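Local coordinates for cytokinin riboside 5'-monophosphate phosphoribohydrolase (Corynebacterium glutamicum, PDB 5WQ3), which belongs to the LOG family of cytokinin-related proteins, built around a parallel beta-sheet flanked by helices in a Rossmann-like fold, at residues C[77-80]-C[81-85]. Residues are numbered along the deposited sequence; the frame is centred on the assembly and turned at random.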
loop_
_atom_site.group_PDB
_atom_site.type_symbol
_atom_site.label_atom_id
_atom_site.label_comp_id
_atom_site.label_asym_id
_atom_site.label_seq_id
_atom_site.Cartn_x
_atom_site.Cartn_y
_atom_site.Cartn_z
ATOM N N ALA C 77 51.796 -16.961 -0.421
ATOM C CA ALA C 77 50.830 -16.312 -1.352
ATOM C C ALA C 77 50.314 -14.992 -0.765
ATOM O O ALA C 77 49.780 -14.196 -1.466
ATOM C CB ALA C 77 49.648 -17.222 -1.636
ATOM N N ARG C 78 50.558 -14.725 0.510
ATOM C CA ARG C 78 49.863 -13.644 1.130
ATOM C C ARG C 78 50.623 -12.362 1.185
ATOM O O ARG C 78 50.026 -11.347 1.506
ATOM C CB ARG C 78 49.498 -14.019 2.555
ATOM C CG ARG C 78 48.588 -15.195 2.623
ATOM C CD ARG C 78 48.465 -15.649 4.050
ATOM N NE ARG C 78 47.564 -16.794 4.092
ATOM C CZ ARG C 78 46.814 -17.131 5.141
ATOM N NH1 ARG C 78 46.819 -16.432 6.283
ATOM N NH2 ARG C 78 46.045 -18.185 5.053
ATOM N N ILE C 79 51.928 -12.387 0.918
ATOM C CA ILE C 79 52.722 -11.204 1.106
ATOM C C ILE C 79 52.435 -10.275 -0.069
ATOM O O ILE C 79 52.262 -10.722 -1.181
ATOM C CB ILE C 79 54.204 -11.591 1.223
ATOM C CG1 ILE C 79 54.414 -12.498 2.458
ATOM C CG2 ILE C 79 55.058 -10.337 1.153
ATOM C CD1 ILE C 79 54.674 -11.788 3.811
ATOM N N LYS C 80 52.362 -8.978 0.175
ATOM C CA LYS C 80 52.101 -8.021 -0.887
ATOM C C LYS C 80 53.367 -7.382 -1.475
ATOM O O LYS C 80 54.473 -7.469 -0.915
ATOM C CB LYS C 80 51.213 -6.901 -0.359
ATOM C CG LYS C 80 49.801 -7.310 -0.019
ATOM C CD LYS C 80 49.303 -6.372 1.066
ATOM C CE LYS C 80 47.808 -6.104 0.977
ATOM N NZ LYS C 80 47.421 -5.019 1.935
ATOM N N GLU C 81 53.164 -6.658 -2.563
ATOM C CA GLU C 81 54.222 -6.278 -3.419
ATOM C C GLU C 81 55.106 -5.195 -2.834
ATOM O O GLU C 81 56.138 -4.897 -3.378
ATOM C CB GLU C 81 53.674 -5.878 -4.778
ATOM C CG GLU C 81 52.689 -4.718 -4.730
ATOM C CD GLU C 81 52.502 -4.077 -6.086
ATOM O OE1 GLU C 81 51.407 -4.183 -6.666
ATOM O OE2 GLU C 81 53.467 -3.492 -6.594
ATOM N N ASP C 82 54.736 -4.650 -1.698
ATOM C CA ASP C 82 55.493 -3.583 -1.120
ATOM C C ASP C 82 56.315 -4.086 0.034
ATOM O O ASP C 82 57.019 -3.313 0.660
ATOM C CB ASP C 82 54.556 -2.447 -0.690
ATOM C CG ASP C 82 53.529 -2.880 0.354
ATOM O OD1 ASP C 82 52.997 -4.018 0.290
ATOM O OD2 ASP C 82 53.222 -2.053 1.239
ATOM N N HIS C 83 56.263 -5.386 0.310
ATOM C CA HIS C 83 56.976 -5.942 1.447
ATOM C C HIS C 83 58.408 -6.226 1.011
ATOM O O HIS C 83 58.613 -6.553 -0.161
ATOM C CB HIS C 83 56.228 -7.243 1.841
ATOM C CG HIS C 83 56.635 -7.813 3.155
ATOM N ND1 HIS C 83 57.859 -8.397 3.358
ATOM C CD2 HIS C 83 55.981 -7.897 4.328
ATOM C CE1 HIS C 83 57.969 -8.773 4.616
ATOM N NE2 HIS C 83 56.831 -8.495 5.221
ATOM N N PRO C 84 59.410 -6.124 1.916
ATOM C CA PRO C 84 60.797 -6.477 1.471
ATOM C C PRO C 84 60.958 -7.882 0.840
ATOM O O PRO C 84 61.632 -7.993 -0.156
ATOM C CB PRO C 84 61.653 -6.392 2.741
ATOM C CG PRO C 84 60.812 -5.670 3.742
ATOM C CD PRO C 84 59.367 -5.710 3.332
ATOM N N TYR C 85 60.365 -8.924 1.418
ATOM C CA TYR C 85 60.369 -10.240 0.809
ATOM C C TYR C 85 59.929 -10.267 -0.619
ATOM O O TYR C 85 60.505 -11.020 -1.418
ATOM C CB TYR C 85 59.448 -11.179 1.536
ATOM C CG TYR C 85 59.716 -11.386 2.973
ATOM C CD1 TYR C 85 60.916 -11.003 3.579
ATOM C CD2 TYR C 85 58.754 -11.984 3.761
ATOM C CE1 TYR C 85 61.136 -11.236 4.929
ATOM C CE2 TYR C 85 58.980 -12.246 5.095
ATOM C CZ TYR C 85 60.131 -11.834 5.682
ATOM O OH TYR C 85 60.280 -12.108 7.022
#
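Ile79 lays its side chain against His83 and reaches Tyr85 obliquely, where the loop following strand 70-74 turns into helix 84-98. Its two branches divide the work. With CG1 beside the backbone N (chi1 -62°), Ile79 CG2 stands anti to that N and meets His83 CB at 3.4 Å, while CD1 sits over one face of the imidazole, 4.3 Å from the ring centroid, in a CH-pi contact. Ile79 CD1 also lies 4.1 Å from Tyr85 CD2. A branched aliphatic residue suits this place because it can meet both aromatic residues at once, and Leu111 packs on Ile79 and Tyr85 from a neighbouring loop. His83 CE1 in turn stands over the centre of the Tyr85 ring, 3.4 Å above its plane. Lys80 to His83 form a type I beta turn, closed by His83 N donating to Lys80 O (3.0 Å, 162° at the hydrogen).

The exposed side chains of Lys80, Glu81 and Asp82 are looser. Charged groups suit this corner, where water can solvate their ends; Lys80 NZ stays 5.9 Å from Asp82 OD1, too far for a salt bridge.

His83 is the N-cap: its ND1 accepts from Tyr85 N at 3.2 Å, and Pro84 suits the first helical turn, where its missing N-H costs nothing. Because ND1 accepts, a neutral imidazole protonated on NE2 is likely, its orientation probably held by cap, Ile79 and Tyr85 ring together.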